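Long-range contacts in exopolygalacturonate lyase (Vibrio vulnificus, PDB 5A29), which probably cleaves pectic polysaccharides by beta-elimination, as a manganese-binding member of polysaccharide lyase family 2: residues 308-313 with 320-325; 297-302 with 394-399; 75-80 with 135-140; 69-74 with 547-552. One frame throughout, in Å; residues are numbered along the deposited sequence.

Contact 1. Residues 308-313 with 320-325; sequences RAARQF and IAREGN. With SRT (S,R meso-tartaric acid), chain Q.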
# COMPACT_ATOMS: atom_id res chain seq x y z
N ARG A 308 3.05 -20.38 12.40
CA ARG A 308 3.99 -19.63 13.30
C ARG A 308 3.32 -19.07 14.52
O ARG A 308 3.95 -18.94 15.59
CB ARG A 308 4.64 -18.51 12.51
CG ARG A 308 5.86 -18.98 11.71
CD ARG A 308 5.60 -19.68 10.37
NE ARG A 308 4.81 -18.84 9.43
CZ ARG A 308 5.31 -18.09 8.45
NH1 ARG A 308 6.63 -17.97 8.27
NH2 ARG A 308 4.49 -17.42 7.63
N ALA A 309 2.03 -18.73 14.40
CA ALA A 309 1.34 -18.24 15.56
C ALA A 309 1.12 -19.41 16.53
O ALA A 309 1.15 -19.23 17.76
CB ALA A 309 -0.03 -17.59 15.18
N ALA A 310 0.77 -20.58 15.99
CA ALA A 310 0.47 -21.75 16.88
C ALA A 310 1.78 -22.07 17.63
O ALA A 310 1.73 -22.34 18.81
CB ALA A 310 0.05 -22.98 16.02
N ARG A 311 2.92 -21.98 16.95
CA ARG A 311 4.21 -22.17 17.62
C ARG A 311 4.48 -21.19 18.73
O ARG A 311 4.80 -21.58 19.86
CB ARG A 311 5.36 -22.17 16.65
CG ARG A 311 5.41 -23.45 15.78
CD ARG A 311 6.50 -23.37 14.71
NE ARG A 311 7.85 -23.35 15.31
CZ ARG A 311 8.95 -22.91 14.70
NH1 ARG A 311 8.97 -22.49 13.41
NH2 ARG A 311 10.10 -22.94 15.36
N GLN A 312 4.32 -19.89 18.44
CA GLN A 312 4.68 -18.86 19.46
C GLN A 312 3.66 -18.61 20.53
O GLN A 312 4.04 -18.35 21.67
CB GLN A 312 5.06 -17.54 18.74
CG GLN A 312 5.61 -16.44 19.73
CD GLN A 312 6.34 -15.40 18.93
OE1 GLN A 312 6.09 -15.28 17.75
NE2 GLN A 312 7.35 -14.74 19.52
N PHE A 313 2.35 -18.69 20.20
CA PHE A 313 1.26 -18.35 21.10
C PHE A 313 0.36 -19.53 21.52
O PHE A 313 -0.39 -19.40 22.48
CB PHE A 313 0.35 -17.29 20.45
CG PHE A 313 1.07 -15.96 20.17
CD1 PHE A 313 1.34 -15.08 21.22
CD2 PHE A 313 1.45 -15.62 18.88
CE1 PHE A 313 1.95 -13.83 20.98
CE2 PHE A 313 2.09 -14.39 18.63
CZ PHE A 313 2.34 -13.52 19.69
N ILE A 320 -7.24 -20.15 18.83
CA ILE A 320 -7.21 -18.77 18.19
C ILE A 320 -5.81 -18.50 17.58
O ILE A 320 -5.68 -17.71 16.63
CB ILE A 320 -7.72 -17.67 19.13
CG1 ILE A 320 -8.03 -16.34 18.35
CG2 ILE A 320 -6.69 -17.38 20.25
CD1 ILE A 320 -9.14 -16.49 17.29
N ALA A 321 -4.75 -19.15 18.12
CA ALA A 321 -3.38 -18.81 17.69
C ALA A 321 -3.08 -19.49 16.36
O ALA A 321 -2.37 -20.52 16.32
CB ALA A 321 -2.31 -19.22 18.76
N ARG A 322 -3.57 -18.90 15.25
CA ARG A 322 -3.21 -19.30 13.92
C ARG A 322 -2.94 -17.98 13.19
O ARG A 322 -3.53 -16.96 13.54
CB ARG A 322 -4.37 -20.06 13.21
CG ARG A 322 -4.70 -21.44 13.89
CD ARG A 322 -3.49 -22.40 13.83
NE ARG A 322 -3.85 -23.72 14.42
CZ ARG A 322 -3.93 -24.01 15.72
NH1 ARG A 322 -3.58 -23.16 16.70
NH2 ARG A 322 -4.34 -25.25 16.07
N GLU A 323 -2.17 -18.05 12.14
CA GLU A 323 -1.61 -16.78 11.53
C GLU A 323 -2.68 -15.79 11.08
O GLU A 323 -2.49 -14.54 11.19
CB GLU A 323 -0.68 -17.11 10.37
CG GLU A 323 0.60 -17.79 10.88
CD GLU A 323 1.52 -18.24 9.77
OE1 GLU A 323 1.67 -17.53 8.71
OE2 GLU A 323 2.19 -19.29 9.94
N GLY A 324 -3.77 -16.32 10.49
CA GLY A 324 -4.83 -15.39 10.00
C GLY A 324 -5.53 -14.64 11.09
O GLY A 324 -6.08 -13.57 10.84
N ASN A 325 -5.51 -15.16 12.32
CA ASN A 325 -6.18 -14.50 13.42
C ASN A 325 -5.32 -13.47 14.15
O ASN A 325 -5.86 -12.75 15.01
CB ASN A 325 -6.70 -15.51 14.46
CG ASN A 325 -7.64 -16.52 13.80
OD1 ASN A 325 -8.63 -16.13 13.18
ND2 ASN A 325 -7.31 -17.81 13.91
O1 SRT Q . 6.73 -19.30 4.03
O11 SRT Q . 8.41 -19.02 5.49
C1 SRT Q . 7.54 -18.59 4.71
C2 SRT Q . 7.58 -17.08 4.67
O2 SRT Q . 8.79 -16.60 4.11
C3 SRT Q . 6.35 -16.29 4.35
O3 SRT Q . 6.14 -16.08 5.74
C4 SRT Q . 6.71 -14.91 3.73
O4 SRT Q . 6.79 -13.95 4.54
O41 SRT Q . 6.94 -14.84 2.48
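At the tartrate pocket, where helix 308-317 begins, R308 and E323 form a buried salt bridge between the first helical turn and the 3-10 turn 323-325. R308 grips the carboxylate side-on, with NE to E323 OE2 at 2.7 Å and NH2 to E323 OE1 at 3.0 Å. The backbone N of R308 adds an almost straight bond (176°) to the same OE2, at 2.8 Å. Both donors of OE2 come from one face of the carboxylate, which is turned 47° from the guanidinium. R308 folds back through bends at chi2 and chi3, and this lets one carboxylate take both its backbone N and its side chain. Tartrate O3 lies in the guanidinium plane and accepts from both R308 NH2 (2.8 Å) and NH1 (3.2 Å), the NH2 bond being the straighter; NH1 also bonds T301 O.

Small side chains let the backbones close up beside the bridge. A309 CB rests 3.5 Å from R322 C, and A321, the centre of an inverse gamma turn, turns its CB to both A309 O and F313 CB. R322 sends NH1 back to its neighbour A321 O, a bond of 2.9 Å, and its guanidinium lies obliquely against A310 CB.

D307 ties both sides, accepting from A310 N and E323 N. The positive arginine and the helix start probably stabilise E323 as an anion, while E323 fixes the rotation of the guanidinium that reaches the ligand.

Contact 2. Residues 297-302 with 394-399; sequences SDKDTN and ARDGYY. With SRT (S,R meso-tartaric acid), chain Q.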
# COMPACT_ATOMS: atom_id res chain seq x y z
N SER A 297 15.54 -23.74 15.92
CA SER A 297 15.21 -23.25 17.24
C SER A 297 13.86 -22.52 17.08
O SER A 297 13.36 -22.43 15.95
CB SER A 297 16.27 -22.17 17.69
OG SER A 297 16.13 -21.02 16.85
N ASP A 298 13.37 -21.89 18.16
CA ASP A 298 12.17 -21.04 18.09
C ASP A 298 12.30 -19.85 17.08
O ASP A 298 11.30 -19.32 16.54
CB ASP A 298 11.85 -20.49 19.44
CG ASP A 298 11.31 -21.51 20.40
OD1 ASP A 298 10.93 -22.64 19.98
OD2 ASP A 298 11.25 -21.16 21.61
N LYS A 299 13.53 -19.43 16.81
CA LYS A 299 13.77 -18.33 15.87
C LYS A 299 13.78 -18.78 14.45
O LYS A 299 13.73 -17.96 13.55
CB LYS A 299 15.10 -17.62 16.14
CG LYS A 299 15.18 -17.01 17.54
CD LYS A 299 16.51 -16.23 17.64
CE LYS A 299 16.87 -16.02 19.10
NZ LYS A 299 18.19 -15.35 19.23
N ASP A 300 13.72 -20.09 14.20
CA ASP A 300 13.71 -20.57 12.81
C ASP A 300 12.23 -20.63 12.39
O ASP A 300 11.53 -21.53 12.81
CB ASP A 300 14.39 -21.97 12.76
CG ASP A 300 14.42 -22.60 11.38
OD1 ASP A 300 13.90 -22.01 10.37
OD2 ASP A 300 14.99 -23.73 11.31
N THR A 301 11.75 -19.64 11.62
CA THR A 301 10.29 -19.39 11.50
C THR A 301 9.84 -19.68 10.09
O THR A 301 8.78 -19.20 9.65
CB THR A 301 9.97 -17.93 11.88
OG1 THR A 301 10.81 -17.09 11.09
CG2 THR A 301 10.15 -17.71 13.40
N ASN A 302 10.62 -20.49 9.35
CA ASN A 302 10.18 -20.96 8.02
C ASN A 302 8.78 -21.62 8.14
O ASN A 302 8.52 -22.36 9.07
CB ASN A 302 11.22 -21.94 7.51
CG ASN A 302 11.04 -22.28 6.04
OD1 ASN A 302 9.96 -22.62 5.56
ND2 ASN A 302 12.15 -22.27 5.35
N ALA A 394 6.18 -14.82 25.49
CA ALA A 394 6.70 -15.94 26.34
C ALA A 394 7.89 -16.64 25.75
O ALA A 394 8.68 -17.21 26.49
CB ALA A 394 5.56 -16.94 26.68
N ARG A 395 8.08 -16.60 24.43
CA ARG A 395 9.17 -17.26 23.76
C ARG A 395 9.42 -16.56 22.45
O ARG A 395 8.57 -15.81 22.00
CB ARG A 395 8.80 -18.76 23.45
CG ARG A 395 7.53 -18.96 22.56
CD ARG A 395 7.03 -20.46 22.56
NE ARG A 395 6.67 -20.90 23.92
CZ ARG A 395 5.56 -20.60 24.54
NH1 ARG A 395 4.64 -19.77 24.00
NH2 ARG A 395 5.37 -21.03 25.77
N ASP A 396 10.57 -16.83 21.84
CA ASP A 396 10.87 -16.27 20.54
C ASP A 396 9.94 -16.86 19.48
O ASP A 396 9.42 -17.98 19.64
CB ASP A 396 12.27 -16.64 20.08
CG ASP A 396 13.40 -16.12 21.01
OD1 ASP A 396 13.33 -14.98 21.52
OD2 ASP A 396 14.43 -16.83 21.09
N GLY A 397 9.83 -16.15 18.35
CA GLY A 397 9.11 -16.70 17.19
C GLY A 397 8.97 -15.58 16.16
O GLY A 397 9.63 -14.53 16.19
N TYR A 398 8.07 -15.85 15.23
CA TYR A 398 7.87 -15.03 14.07
C TYR A 398 7.38 -13.63 14.49
O TYR A 398 7.63 -12.71 13.77
CB TYR A 398 6.77 -15.72 13.23
CG TYR A 398 6.47 -15.12 11.88
CD1 TYR A 398 7.42 -15.10 10.86
CD2 TYR A 398 5.16 -14.73 11.58
CE1 TYR A 398 7.13 -14.64 9.60
CE2 TYR A 398 4.84 -14.28 10.30
CZ TYR A 398 5.83 -14.20 9.33
OH TYR A 398 5.52 -13.76 8.08
N TYR A 399 6.67 -13.50 15.60
CA TYR A 399 6.08 -12.19 15.91
C TYR A 399 7.02 -11.41 16.84
O TYR A 399 6.70 -10.30 17.21
CB TYR A 399 4.71 -12.33 16.53
CG TYR A 399 3.79 -13.05 15.54
CD1 TYR A 399 3.08 -12.31 14.59
CD2 TYR A 399 3.70 -14.47 15.52
CE1 TYR A 399 2.27 -12.94 13.62
CE2 TYR A 399 2.86 -15.10 14.61
CZ TYR A 399 2.13 -14.32 13.66
OH TYR A 399 1.33 -14.94 12.69
O1 SRT Q . 6.73 -19.30 4.03
O11 SRT Q . 8.41 -19.02 5.49
C1 SRT Q . 7.54 -18.59 4.71
C2 SRT Q . 7.58 -17.08 4.67
O2 SRT Q . 8.79 -16.60 4.11
C3 SRT Q . 6.35 -16.29 4.35
O3 SRT Q . 6.14 -16.08 5.74
C4 SRT Q . 6.71 -14.91 3.73
O4 SRT Q . 6.79 -13.95 4.54
O41 SRT Q . 6.94 -14.84 2.48
O HOH W 1 12.28 -19.04 22.87
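R395 begins the contact by laying its CB 3.9 Å from D298 OD2, where two irregular loops meet beside the tartrate pocket to which N302 and Y398 belong. The first loop is a type I beta turn from S297 to D300, tightened by an ST turn at S297. The guanidinium of R395 heads for helix 308-317 instead, bonding Q312 O and making a salt bridge with E316.

At D396 a single water joins the loops: it donates to D298 OD2 (2.7 Å) and accepts from D396 N (3.0 Å). The D396 side chain crosses the extended chain of K299, whose aliphatic CE comes to 3.3 Å from D396 OD2. K299 NZ stays too distant for a salt bridge, so the attraction is loose and solvent-facing, and D396 OD1 is taken by K402 N.

The backbone of G397 is almost fully extended and turns a CA-H to D298 O, with 161° at the hydrogen and G397 CA 3.5 Å from that oxygen.

At Y398 the backbone N comes to 3.3 Å from the methyl CG2 of T301. The Y398 side chain runs at about a right angle to that of T301, and its CG stands opposite the backbone N (chi1 -174°), which places the ring so that it pairs with R308 in a cation-pi contact and its OH meets the tartrate. T301 OG1 lies at the ring edge, 3.9 Å from Y398 CD1, while bonding a polar side chain of a bound peptide. Y398 OH likewise bonds a polar side chain of that peptide, and accepts a weak bond of 3.4 Å from tartrate O3.

Contact 3. Residues 75-80 with 135-140; sequences DGRTAT and FVNLDT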
# COMPACT_ATOMS: atom_id res chain seq x y z
N ASP A 75 30.33 -5.91 -3.67
CA ASP A 75 31.67 -5.82 -4.27
C ASP A 75 32.04 -4.35 -4.51
O ASP A 75 33.14 -4.03 -4.96
CB ASP A 75 31.77 -6.60 -5.59
CG ASP A 75 30.89 -6.01 -6.69
OD1 ASP A 75 29.91 -5.32 -6.37
OD2 ASP A 75 31.17 -6.25 -7.88
N GLY A 76 31.10 -3.45 -4.25
CA GLY A 76 31.35 -2.03 -4.22
C GLY A 76 30.91 -1.38 -5.51
O GLY A 76 30.90 -0.15 -5.60
N ARG A 77 30.52 -2.18 -6.49
CA ARG A 77 29.89 -1.64 -7.70
C ARG A 77 28.60 -0.87 -7.32
O ARG A 77 27.91 -1.22 -6.35
CB ARG A 77 29.53 -2.75 -8.66
CG ARG A 77 29.04 -2.26 -10.01
CD ARG A 77 28.77 -3.35 -11.04
NE ARG A 77 27.55 -4.14 -10.81
CZ ARG A 77 26.33 -3.85 -11.29
NH1 ARG A 77 26.07 -2.77 -12.00
NH2 ARG A 77 25.33 -4.67 -11.03
N THR A 78 28.35 0.22 -8.04
CA THR A 78 27.15 1.05 -7.79
C THR A 78 26.30 1.07 -9.04
O THR A 78 26.83 0.99 -10.17
CB THR A 78 27.46 2.49 -7.38
OG1 THR A 78 28.20 3.12 -8.43
CG2 THR A 78 28.23 2.55 -6.06
N ALA A 79 24.97 1.04 -8.85
CA ALA A 79 24.07 1.16 -9.98
C ALA A 79 22.99 2.19 -9.63
O ALA A 79 22.32 2.09 -8.61
CB ALA A 79 23.45 -0.18 -10.36
N THR A 80 22.85 3.16 -10.51
CA THR A 80 21.83 4.19 -10.33
C THR A 80 20.45 3.55 -10.54
O THR A 80 20.22 2.94 -11.59
CB THR A 80 22.05 5.31 -11.37
OG1 THR A 80 23.35 5.87 -11.13
CG2 THR A 80 21.03 6.42 -11.14
N PHE A 135 15.26 -4.01 -10.96
CA PHE A 135 15.10 -2.64 -11.45
C PHE A 135 16.02 -2.40 -12.66
O PHE A 135 16.82 -3.26 -13.01
CB PHE A 135 15.35 -1.61 -10.31
CG PHE A 135 16.77 -1.56 -9.78
CD1 PHE A 135 17.74 -0.75 -10.40
CD2 PHE A 135 17.14 -2.28 -8.65
CE1 PHE A 135 19.05 -0.65 -9.91
CE2 PHE A 135 18.46 -2.21 -8.15
CZ PHE A 135 19.42 -1.40 -8.78
N VAL A 136 15.93 -1.21 -13.25
CA VAL A 136 16.75 -0.86 -14.44
C VAL A 136 17.90 0.09 -14.02
O VAL A 136 17.68 1.02 -13.24
CB VAL A 136 15.87 -0.23 -15.51
CG1 VAL A 136 16.71 0.08 -16.78
CG2 VAL A 136 14.76 -1.20 -15.91
N ASN A 137 19.14 -0.21 -14.43
CA ASN A 137 20.28 0.70 -14.25
C ASN A 137 20.01 1.98 -15.06
O ASN A 137 19.89 1.94 -16.30
CB ASN A 137 21.61 0.03 -14.71
CG ASN A 137 22.85 0.82 -14.26
OD1 ASN A 137 22.94 2.03 -14.49
ND2 ASN A 137 23.75 0.16 -13.56
N LEU A 138 19.85 3.14 -14.38
CA LEU A 138 19.43 4.37 -15.12
C LEU A 138 20.52 4.84 -16.16
O LEU A 138 20.20 5.42 -17.23
CB LEU A 138 19.17 5.53 -14.10
CG LEU A 138 18.56 6.82 -14.69
CD1 LEU A 138 17.10 6.70 -15.08
CD2 LEU A 138 18.69 7.97 -13.67
N ASP A 139 21.77 4.56 -15.84
CA ASP A 139 22.91 4.99 -16.68
C ASP A 139 23.26 4.00 -17.78
O ASP A 139 23.77 4.41 -18.81
CB ASP A 139 24.14 5.17 -15.81
CG ASP A 139 23.94 6.20 -14.75
OD1 ASP A 139 23.20 7.19 -14.98
OD2 ASP A 139 24.50 6.03 -13.65
N THR A 140 23.06 2.71 -17.56
CA THR A 140 23.47 1.72 -18.59
C THR A 140 22.30 1.04 -19.26
O THR A 140 22.46 0.48 -20.34
CB THR A 140 24.43 0.64 -18.05
OG1 THR A 140 23.77 -0.11 -17.04
CG2 THR A 140 25.70 1.23 -17.48
O HOH W 2 26.40 0.75 -13.16
O HOH W 3 24.76 3.33 -12.75
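T80 lays its methyl CG2 on L138 CB, 3.6 Å away, and uses its hydroxyl on the neighbouring D139. With CG2 opposite the backbone N and OG1 beside it (chi1 -61°), the two branches separate the greasy task from the polar one. T80 OG1 donates to D139 OD2 at 2.8 Å, arriving from above the carboxylate plane, while S49 holds the other oxygen of D139. A threonine suits a buried place that offers both a leucine and an acid.

The backbone of T80 is engaged as well. L138 N gives T80 O a bond of 2.8 Å, nearly straight at 170°, and N137 CA-H leans on the same oxygen. T80 N instead meets a water that donates to N137 OD1 and to D139 OD2, linking the strands where the second segment turns away.

N137 is the organiser of the bend. Its OD1 accepts from D139 N and T140 N, an Asx turn and Asx motif that curl the chain as the strand ends. N137 ND2 passes 3.2 Å from A79 CB and donates to E144 and to a second water, which bonds T78 O. R77 crosses obliquely, its NH1 4.0 Å from N137 ND2, its guanidinium nearly coplanar with the amide and salt-bridged to E144.

A79 CB meets the edge of the F135 ring, 4.4 Å from F135 CE1, a loose apolar contact.

Strands 78-82 and 135-137 are antiparallel neighbours in the four-stranded sheet, but their short segments here run at 103°, at the bent end of the pairing; F135 stands about 8 Å, side chain to side chain, from the manganese ligand H133.

Contact 4. Residues 69-74 with 547-552; sequences VEWIYP and GYIHGE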
# COMPACT_ATOMS: atom_id res chain seq x y z
N VAL A 69 19.99 8.52 -6.88
CA VAL A 69 20.53 7.68 -5.83
C VAL A 69 21.01 6.35 -6.44
O VAL A 69 20.66 6.02 -7.58
CB VAL A 69 19.54 7.43 -4.70
CG1 VAL A 69 19.23 8.72 -3.92
CG2 VAL A 69 18.27 6.75 -5.26
N GLU A 70 21.85 5.63 -5.67
CA GLU A 70 22.53 4.44 -6.18
C GLU A 70 22.34 3.24 -5.27
O GLU A 70 22.44 3.34 -4.06
CB GLU A 70 24.06 4.73 -6.25
CG GLU A 70 24.40 5.72 -7.33
CD GLU A 70 25.89 6.07 -7.36
OE1 GLU A 70 26.60 5.86 -6.35
OE2 GLU A 70 26.32 6.55 -8.40
N TRP A 71 22.12 2.07 -5.86
CA TRP A 71 22.31 0.81 -5.09
C TRP A 71 23.82 0.54 -5.03
O TRP A 71 24.48 0.66 -6.07
CB TRP A 71 21.63 -0.38 -5.81
CG TRP A 71 21.54 -1.59 -4.91
CD1 TRP A 71 22.42 -2.63 -4.84
CD2 TRP A 71 20.54 -1.84 -3.89
NE1 TRP A 71 22.04 -3.51 -3.83
CE2 TRP A 71 20.87 -3.06 -3.25
CE3 TRP A 71 19.37 -1.14 -3.48
CZ2 TRP A 71 20.11 -3.61 -2.24
CZ3 TRP A 71 18.59 -1.70 -2.45
CH2 TRP A 71 18.95 -2.94 -1.86
N ILE A 72 24.33 0.20 -3.85
CA ILE A 72 25.72 -0.21 -3.70
C ILE A 72 25.77 -1.72 -3.45
O ILE A 72 25.29 -2.20 -2.41
CB ILE A 72 26.37 0.50 -2.52
CG1 ILE A 72 26.37 2.02 -2.80
CG2 ILE A 72 27.82 0.01 -2.32
CD1 ILE A 72 26.73 2.83 -1.57
N TYR A 73 26.37 -2.45 -4.38
CA TYR A 73 26.56 -3.91 -4.19
C TYR A 73 27.67 -4.32 -3.22
O TYR A 73 28.53 -3.52 -2.90
CB TYR A 73 26.81 -4.57 -5.54
CG TYR A 73 25.58 -4.54 -6.38
CD1 TYR A 73 24.65 -5.59 -6.30
CD2 TYR A 73 25.36 -3.52 -7.29
CE1 TYR A 73 23.55 -5.61 -7.13
CE2 TYR A 73 24.23 -3.52 -8.10
CZ TYR A 73 23.32 -4.57 -7.98
OH TYR A 73 22.22 -4.61 -8.78
N PRO A 74 27.63 -5.58 -2.72
CA PRO A 74 28.70 -5.93 -1.78
C PRO A 74 30.14 -5.74 -2.37
O PRO A 74 31.05 -5.45 -1.60
CB PRO A 74 28.38 -7.40 -1.41
CG PRO A 74 26.87 -7.50 -1.58
CD PRO A 74 26.60 -6.64 -2.82
N GLY A 547 6.38 1.34 -2.67
CA GLY A 547 7.39 0.40 -3.19
C GLY A 547 8.64 0.41 -2.32
O GLY A 547 8.71 1.16 -1.33
N TYR A 548 9.58 -0.51 -2.61
CA TYR A 548 10.84 -0.66 -1.85
C TYR A 548 11.70 -1.59 -2.74
O TYR A 548 11.20 -2.15 -3.77
CB TYR A 548 10.67 -1.28 -0.43
CG TYR A 548 10.11 -2.68 -0.52
CD1 TYR A 548 8.72 -2.87 -0.61
CD2 TYR A 548 10.96 -3.81 -0.68
CE1 TYR A 548 8.16 -4.13 -0.77
CE2 TYR A 548 10.41 -5.09 -0.90
CZ TYR A 548 9.01 -5.24 -0.93
OH TYR A 548 8.43 -6.50 -1.07
N ILE A 549 13.00 -1.68 -2.40
CA ILE A 549 13.92 -2.59 -3.07
C ILE A 549 14.62 -3.34 -1.96
O ILE A 549 15.02 -2.74 -0.96
CB ILE A 549 14.95 -1.82 -3.96
CG1 ILE A 549 14.15 -0.95 -4.94
CG2 ILE A 549 15.90 -2.79 -4.74
CD1 ILE A 549 15.00 -0.12 -5.91
N HIS A 550 14.77 -4.66 -2.14
CA HIS A 550 15.30 -5.50 -1.11
C HIS A 550 16.43 -6.37 -1.73
O HIS A 550 16.21 -7.04 -2.75
CB HIS A 550 14.18 -6.41 -0.62
CG HIS A 550 14.57 -7.27 0.54
ND1 HIS A 550 14.04 -8.53 0.75
CD2 HIS A 550 15.47 -7.07 1.53
CE1 HIS A 550 14.59 -9.06 1.83
NE2 HIS A 550 15.46 -8.19 2.33
N GLY A 551 17.59 -6.37 -1.10
CA GLY A 551 18.70 -7.25 -1.54
C GLY A 551 19.89 -7.01 -0.64
O GLY A 551 19.73 -6.64 0.54
N GLU A 552 21.10 -7.22 -1.18
CA GLU A 552 22.33 -7.00 -0.38
C GLU A 552 22.86 -5.59 -0.72
O GLU A 552 23.11 -5.28 -1.89
CB GLU A 552 23.44 -8.06 -0.70
CG GLU A 552 23.08 -9.51 -0.34
CD GLU A 552 22.26 -10.26 -1.41
OE1 GLU A 552 22.49 -10.11 -2.66
OE2 GLU A 552 21.38 -11.05 -1.00
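W71, on the outermost strand 70-72 of the antiparallel sheet, packs its indole against I549, G551 and E552, where the chain turns a corner next to the manganese site.

One hydrogen bond crosses the contact. W71 NE1 donates to E552 O at 2.8 Å; the bond is bent (138°), and the donor stands above the carbonyl plane. The tryptophan thus satisfies its buried N-H at a backbone oxygen, while E552 sends its own OE1 to N148 N.

Van der Waals packing does the rest. The indole slides past I549 in the opposite direction, and W71 CZ3 meets I549 CG2 at 3.7 Å. W71 CG lies opposite its backbone N (chi1 -167°), which carries the ring across to the other segment. The carbonyl carbon G551 C comes to 3.8 Å from W71 CZ2 at the ring edge, where a glycine allows the close approach. Within the strand segment, Y73 lays one ring face under W71 CD1, which sits over its centre.

Links to the metal site, whose ligands are H133, E154 and H196, come through the second segment. H550 O accepts from H133 ND1, the H550 side chain bonds N558 through NE2 and lies about 4 Å from the manganese ion at its nearest atom, and Y548 OH bonds E154.

At the exposed end of the segment the proline ring closes the contact: P74 CG rests 3.6 Å from E552 CB.

Overall arrangement
Contacts 3 and 4 form one cluster, with centres 9 Å apart: strands 70-72 and 78-82 follow each other in the chain and are neighbours in the same antiparallel sheet, beside the manganese site. Contacts 1 and 2 form another, 11 Å apart, around one tartrate; they touch through helix 308-317, where R311 bonds D300 O. The clusters are distant, contact 1 lying about 33 Å from contact 4 between centres. Along the chain, contact 4 closes a loop that holds all the others; contact 3 closes first, and contact 1 is nested within contact 2. The chain's late segment thus returns to the early sheet beside the manganese site, while the tartrate cluster lies apart.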